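Local coordinates for cytoplasmic protein (PDB 7LPO) that probably hydrolyses steryl beta-glucosides, as a sterylglucosidase of glycoside hydrolase family 5 from the fungus Cryptococcus neoformans, at residues I570-H579 with E588-D597. Residues are numbered along the deposited sequence; the frame is centred on the assembly and turned at random.
Sequences IWNYVPDNVH and EDLSLWSVDD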
ATOM      1  N   ILE A 570       5.274   0.385   7.348  1.00 14.02           N
ATOM      2  CA  ILE A 570       5.087  -1.056   7.337  1.00 14.05           C
ATOM      3  C   ILE A 570       3.615  -1.400   7.123  1.00 14.07           C
ATOM      4  O   ILE A 570       2.720  -0.810   7.741  1.00 14.06           O
ATOM      5  CB  ILE A 570       5.595  -1.657   8.658  1.00 14.06           C
ATOM      6  CG1 ILE A 570       7.083  -1.349   8.859  1.00 15.28           C
ATOM      7  CG2 ILE A 570       5.311  -3.143   8.680  1.00 14.09           C
ATOM      8  CD1 ILE A 570       7.596  -1.718  10.251  1.00 14.52           C
ATOM      9  N   TRP A 571       3.359  -2.369   6.248  1.00 14.10           N
ATOM     10  CA  TRP A 571       2.041  -2.984   6.113  1.00 14.12           C
ATOM     11  C   TRP A 571       2.023  -4.259   6.955  1.00 14.15           C
ATOM     12  O   TRP A 571       2.775  -5.194   6.660  1.00 14.17           O
ATOM     13  CB  TRP A 571       1.715  -3.314   4.647  1.00 14.15           C
ATOM     14  CG  TRP A 571       0.291  -3.774   4.502  1.00 14.17           C
ATOM     15  CD1 TRP A 571      -0.184  -5.044   4.656  1.00 14.21           C
ATOM     16  CD2 TRP A 571      -0.851  -2.950   4.228  1.00 14.16           C
ATOM     17  NE1 TRP A 571      -1.553  -5.060   4.506  1.00 14.23           N
ATOM     18  CE2 TRP A 571      -1.988  -3.789   4.243  1.00 14.20           C
ATOM     19  CE3 TRP A 571      -1.020  -1.587   3.976  1.00 14.13           C
ATOM     20  CZ2 TRP A 571      -3.274  -3.309   3.999  1.00 15.22           C
ATOM     21  CZ3 TRP A 571      -2.295  -1.108   3.740  1.00 14.14           C
ATOM     22  CH2 TRP A 571      -3.408  -1.965   3.753  1.00 16.36           C
ATOM     23  N   ASN A 572       1.185  -4.314   7.999  1.00 15.05           N
ATOM     24  CA  ASN A 572       0.371  -3.221   8.520  1.00 14.70           C
ATOM     25  C   ASN A 572       0.126  -3.500  10.022  1.00 14.57           C
ATOM     26  O   ASN A 572       0.708  -4.422  10.599  1.00 14.39           O
ATOM     27  CB  ASN A 572      -0.949  -3.084   7.769  1.00 17.76           C
ATOM     28  CG  ASN A 572      -1.784  -4.345   7.808  1.00 18.79           C
ATOM     29  OD1 ASN A 572      -1.283  -5.464   7.998  1.00 20.94           O
ATOM     30  ND2 ASN A 572      -3.071  -4.168   7.610  1.00 19.12           N
ATOM     31  N   TYR A 573      -0.735  -2.703  10.644  1.00 14.11           N
ATOM     32  CA  TYR A 573      -1.133  -2.861  12.041  1.00 14.12           C
ATOM     33  C   TYR A 573      -2.646  -3.042  12.070  1.00 14.27           C
ATOM     34  O   TYR A 573      -3.388  -2.147  11.656  1.00 14.41           O
ATOM     35  CB  TYR A 573      -0.699  -1.642  12.856  1.00 16.52           C
ATOM     36  CG  TYR A 573      -0.872  -1.766  14.346  1.00 17.87           C
ATOM     37  CD1 TYR A 573       0.126  -2.324  15.140  1.00 17.41           C
ATOM     38  CD2 TYR A 573      -2.033  -1.304  14.967  1.00 21.97           C
ATOM     39  CE1 TYR A 573      -0.035  -2.431  16.517  1.00 17.77           C
ATOM     40  CE2 TYR A 573      -2.200  -1.394  16.332  1.00 22.51           C
ATOM     41  CZ  TYR A 573      -1.197  -1.955  17.110  1.00 21.51           C
ATOM     42  OH  TYR A 573      -1.376  -2.054  18.478  1.00 21.77           O
ATOM     43  N   VAL A 574      -3.099  -4.196  12.538  1.00 15.14           N
ATOM     44  CA  VAL A 574      -4.514  -4.542  12.464  1.00 15.34           C
ATOM     45  C   VAL A 574      -5.020  -4.914  13.850  1.00 16.85           C
ATOM     46  O   VAL A 574      -4.805  -6.053  14.297  1.00 17.93           O
ATOM     47  CB  VAL A 574      -4.751  -5.698  11.481  1.00 16.17           C
ATOM     48  CG1 VAL A 574      -6.230  -5.992  11.337  1.00 18.59           C
ATOM     49  CG2 VAL A 574      -4.121  -5.389  10.121  1.00 14.85           C
ATOM     50  N   PRO A 575      -5.725  -4.011  14.539  1.00 17.59           N
ATOM     51  CA  PRO A 575      -6.200  -4.331  15.899  1.00 20.13           C
ATOM     52  C   PRO A 575      -7.010  -5.614  16.031  1.00 19.54           C
ATOM     53  O   PRO A 575      -6.967  -6.236  17.101  1.00 19.71           O
ATOM     54  CB  PRO A 575      -7.046  -3.104  16.266  1.00 21.63           C
ATOM     55  CG  PRO A 575      -6.373  -1.961  15.496  1.00 22.84           C
ATOM     56  CD  PRO A 575      -5.932  -2.589  14.187  1.00 20.21           C
ATOM     57  N   ASP A 576      -7.736  -6.047  15.000  1.00 20.33           N
ATOM     58  CA  ASP A 576      -8.602  -7.215  15.125  1.00 20.96           C
ATOM     59  C   ASP A 576      -8.056  -8.437  14.387  1.00 20.06           C
ATOM     60  O   ASP A 576      -8.805  -9.380  14.119  1.00 21.88           O
ATOM     61  CB  ASP A 576     -10.019  -6.886  14.645  1.00 26.07           C
ATOM     62  CG  ASP A 576     -10.083  -6.566  13.159  1.00 33.49           C
ATOM     63  OD1 ASP A 576      -9.028  -6.574  12.485  1.00 36.89           O
ATOM     64  OD2 ASP A 576     -11.196  -6.298  12.659  1.00 36.42           O
ATOM     65  N   ASN A 577      -6.762  -8.454  14.084  1.00 16.17           N
ATOM     66  CA  ASN A 577      -6.142  -9.640  13.504  1.00 15.38           C
ATOM     67  C   ASN A 577      -6.306 -10.842  14.432  1.00 15.59           C
ATOM     68  O   ASN A 577      -6.204 -10.727  15.655  1.00 15.88           O
ATOM     69  CB  ASN A 577      -4.662  -9.362  13.232  1.00 14.35           C
ATOM     70  CG  ASN A 577      -3.864 -10.627  12.895  1.00 15.33           C
ATOM     71  OD1 ASN A 577      -3.580 -11.449  13.763  1.00 14.41           O
ATOM     72  ND2 ASN A 577      -3.507 -10.779  11.630  1.00 14.38           N
ATOM     73  N   VAL A 578      -6.583 -12.004  13.845  1.00 15.81           N
ATOM     74  CA  VAL A 578      -6.676 -13.255  14.588  1.00 17.17           C
ATOM     75  C   VAL A 578      -5.927 -14.333  13.818  1.00 18.34           C
ATOM     76  O   VAL A 578      -5.737 -14.245  12.603  1.00 21.60           O
ATOM     77  CB  VAL A 578      -8.135 -13.706  14.826  1.00 18.96           C
ATOM     78  CG1 VAL A 578      -8.778 -12.885  15.939  1.00 20.29           C
ATOM     79  CG2 VAL A 578      -8.928 -13.587  13.545  1.00 19.73           C
ATOM     80  N   HIS A 579      -5.514 -15.376  14.540  1.00 16.55           N
ATOM     81  CA  HIS A 579      -4.766 -16.460  13.900  1.00 16.35           C
ATOM     82  C   HIS A 579      -5.605 -17.183  12.851  1.00 14.90           C
ATOM     83  O   HIS A 579      -5.094 -17.586  11.802  1.00 16.55           O
ATOM     84  CB  HIS A 579      -4.283 -17.470  14.940  1.00 15.11           C
ATOM     85  CG  HIS A 579      -3.210 -16.948  15.833  1.00 15.62           C
ATOM     86  ND1 HIS A 579      -2.747 -17.648  16.925  1.00 14.64           N
ATOM     87  CD2 HIS A 579      -2.512 -15.790  15.798  1.00 14.56           C
ATOM     88  CE1 HIS A 579      -1.819 -16.934  17.534  1.00 14.60           C
ATOM     89  NE2 HIS A 579      -1.648 -15.808  16.864  1.00 14.55           N
ATOM     90  N   GLU A 588      -4.655 -12.898   3.962  1.00 15.35           N
ATOM     91  CA  GLU A 588      -3.434 -12.199   4.335  1.00 14.48           C
ATOM     92  C   GLU A 588      -3.330 -12.058   5.847  1.00 14.46           C
ATOM     93  O   GLU A 588      -4.330 -11.914   6.557  1.00 14.47           O
ATOM     94  CB  GLU A 588      -3.387 -10.819   3.690  1.00 14.44           C
ATOM     95  CG  GLU A 588      -3.185 -10.875   2.196  1.00 14.64           C
ATOM     96  CD  GLU A 588      -2.702  -9.564   1.620  1.00 15.88           C
ATOM     97  OE1 GLU A 588      -2.651  -8.559   2.360  1.00 16.84           O
ATOM     98  OE2 GLU A 588      -2.395  -9.540   0.413  1.00 18.33           O
ATOM     99  N   ASP A 589      -2.091 -12.083   6.339  1.00 14.53           N
ATOM    100  CA  ASP A 589      -1.848 -11.969   7.777  1.00 14.51           C
ATOM    101  C   ASP A 589      -0.507 -11.249   7.937  1.00 14.91           C
ATOM    102  O   ASP A 589       0.542 -11.859   8.154  1.00 14.47           O
ATOM    103  CB  ASP A 589      -1.850 -13.334   8.465  1.00 17.22           C
ATOM    104  CG  ASP A 589      -1.733 -13.234   9.978  1.00 19.59           C
ATOM    105  OD1 ASP A 589      -1.387 -12.150  10.492  1.00 19.50           O
ATOM    106  OD2 ASP A 589      -1.985 -14.251  10.654  1.00 21.58           O
ATOM    107  N   LEU A 590      -0.552  -9.924   7.833  1.00 15.08           N
ATOM    108  CA  LEU A 590       0.655  -9.112   7.858  1.00 16.15           C
ATOM    109  C   LEU A 590       0.691  -8.167   9.045  1.00 17.06           C
ATOM    110  O   LEU A 590       1.575  -7.310   9.104  1.00 19.08           O
ATOM    111  CB  LEU A 590       0.789  -8.314   6.557  1.00 16.73           C
ATOM    112  CG  LEU A 590       1.353  -9.089   5.364  1.00 18.30           C
ATOM    113  CD1 LEU A 590       0.238  -9.756   4.586  1.00 17.34           C
ATOM    114  CD2 LEU A 590       2.160  -8.168   4.435  1.00 21.20           C
ATOM    115  N   SER A 591      -0.239  -8.302   9.988  1.00 17.40           N
ATOM    116  CA  SER A 591      -0.254  -7.429  11.152  1.00 16.65           C
ATOM    117  C   SER A 591       0.928  -7.709  12.073  1.00 16.35           C
ATOM    118  O   SER A 591       1.267  -8.864  12.355  1.00 16.13           O
ATOM    119  CB  SER A 591      -1.554  -7.596  11.935  1.00 17.15           C
ATOM    120  OG  SER A 591      -1.581  -6.713  13.045  1.00 16.99           O
ATOM    121  N   LEU A 592       1.542  -6.629  12.560  1.00 14.22           N
ATOM    122  CA  LEU A 592       2.605  -6.727  13.549  1.00 14.21           C
ATOM    123  C   LEU A 592       2.114  -7.251  14.893  1.00 14.23           C
ATOM    124  O   LEU A 592       2.934  -7.686  15.709  1.00 14.24           O
ATOM    125  CB  LEU A 592       3.238  -5.353  13.769  1.00 14.17           C
ATOM    126  CG  LEU A 592       3.777  -4.627  12.546  1.00 15.71           C
ATOM    127  CD1 LEU A 592       4.403  -3.317  12.972  1.00 16.28           C
ATOM    128  CD2 LEU A 592       4.776  -5.502  11.821  1.00 18.72           C
ATOM    129  N   TRP A 593       0.807  -7.202  15.143  1.00 15.19           N
ATOM    130  CA  TRP A 593       0.240  -7.372  16.471  1.00 16.24           C
ATOM    131  C   TRP A 593      -1.072  -8.135  16.345  1.00 14.66           C
ATOM    132  O   TRP A 593      -1.795  -7.992  15.357  1.00 14.66           O
ATOM    133  CB  TRP A 593       0.051  -5.986  17.137  1.00 17.13           C
ATOM    134  CG  TRP A 593      -0.325  -6.033  18.575  1.00 19.29           C
ATOM    135  CD1 TRP A 593       0.518  -6.009  19.642  1.00 22.22           C
ATOM    136  CD2 TRP A 593      -1.653  -6.109  19.112  1.00 21.70           C
ATOM    137  NE1 TRP A 593      -0.200  -6.088  20.817  1.00 23.86           N
ATOM    138  CE2 TRP A 593      -1.535  -6.143  20.515  1.00 22.63           C
ATOM    139  CE3 TRP A 593      -2.928  -6.154  18.542  1.00 20.58           C
ATOM    140  CZ2 TRP A 593      -2.644  -6.229  21.357  1.00 22.59           C
ATOM    141  CZ3 TRP A 593      -4.024  -6.242  19.380  1.00 20.08           C
ATOM    142  CH2 TRP A 593      -3.875  -6.285  20.770  1.00 21.20           C
ATOM    143  N   SER A 594      -1.359  -8.964  17.343  1.00 14.49           N
ATOM    144  CA  SER A 594      -2.579  -9.757  17.356  1.00 17.38           C
ATOM    145  C   SER A 594      -2.939 -10.092  18.792  1.00 17.98           C
ATOM    146  O   SER A 594      -2.067 -10.479  19.577  1.00 18.83           O
ATOM    147  CB  SER A 594      -2.423 -11.055  16.558  1.00 17.44           C
ATOM    148  OG  SER A 594      -3.576 -11.874  16.700  1.00 16.05           O
ATOM    149  N   VAL A 595      -4.227  -9.954  19.129  1.00 20.32           N
ATOM    150  CA  VAL A 595      -4.684 -10.351  20.458  1.00 21.87           C
ATOM    151  C   VAL A 595      -4.408 -11.828  20.701  1.00 20.00           C
ATOM    152  O   VAL A 595      -4.178 -12.241  21.841  1.00 20.89           O
ATOM    153  CB  VAL A 595      -6.183 -10.045  20.642  1.00 25.37           C
ATOM    154  CG1 VAL A 595      -6.441  -8.556  20.562  1.00 28.31           C
ATOM    155  CG2 VAL A 595      -7.003 -10.805  19.609  1.00 27.01           C
ATOM    156  N   ASP A 596      -4.448 -12.656  19.651  1.00 18.31           N
ATOM    157  CA  ASP A 596      -4.172 -14.080  19.821  1.00 18.07           C
ATOM    158  C   ASP A 596      -2.731 -14.355  20.244  1.00 17.28           C
ATOM    159  O   ASP A 596      -2.411 -15.489  20.617  1.00 19.29           O
ATOM    160  CB  ASP A 596      -4.478 -14.836  18.525  1.00 22.17           C
ATOM    161  CG  ASP A 596      -5.968 -15.066  18.311  1.00 24.55           C
ATOM    162  OD1 ASP A 596      -6.744 -14.926  19.279  1.00 26.88           O
ATOM    163  OD2 ASP A 596      -6.367 -15.391  17.174  1.00 25.67           O
ATOM    164  N   ASP A 597      -1.859 -13.356  20.208  1.00 14.91           N
ATOM    165  CA  ASP A 597      -0.485 -13.518  20.658  1.00 19.64           C
ATOM    166  C   ASP A 597      -0.262 -12.942  22.053  1.00 26.81           C
ATOM    167  O   ASP A 597       0.882 -12.897  22.520  1.00 26.48           O
ATOM    168  CB  ASP A 597       0.471 -12.886  19.652  1.00 16.69           C
ATOM    169  CG  ASP A 597       0.690 -13.767  18.442  1.00 18.60           C
ATOM    170  OD1 ASP A 597       1.434 -14.756  18.565  1.00 19.27           O
ATOM    171  OD2 ASP A 597       0.083 -13.511  17.378  1.00 14.46           O
TER
HETATM  172  O   HOH W   1      -3.203  -7.404   4.817  1.00 14.31           O
HETATM  173  O   HOH W   2      -6.001  -8.703  17.193  1.00 29.44           O
HETATM  174  O   HOH W   3      -2.435 -13.675  13.203  1.00 14.47           O
HETATM  175  O   HOH W   4      -3.606 -16.156   9.903  1.00 21.28           O
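D589 OD1 accepts a hydrogen bond from N577 ND2 (2.8 Å), which arrives from above the carboxylate plane, and forms a salt bridge with R660; ND2 has a second acceptor in D583. D589 OD2 draws on two waters, one reaching N577 OD1 and the other H579 O, and on Y534 OH. With CG of N577 anti to the backbone N (chi1 168°), its amide lies against S591 CB. H579 is fixed on three counts: its N meets D596 OD2 at 2.8 Å on the anti lone pair, NE2 points almost straight (171°) at D597 OD2 in the ring plane, and D596 CB sits over the ring centre, 3.4 Å from the centroid, as a CH-pi contact. R660 also forms a salt bridge with D597 OD2, which probably favours the ionised carboxylate. Both segments belong to the loop after strand 567-570 of the family's TIM barrel. A cis peptide precedes N572; N572 N donates to L590 O (3.2 Å) and L592 N donates to N572 O (3.1 Å). Next along, S591 OG accepts from V574 N and donates to W593 O at 2.7 Å. A water bridges W571 NE1 and E588 OE1, which also bonds a Tris molecule, probably from the crystallisation liquor.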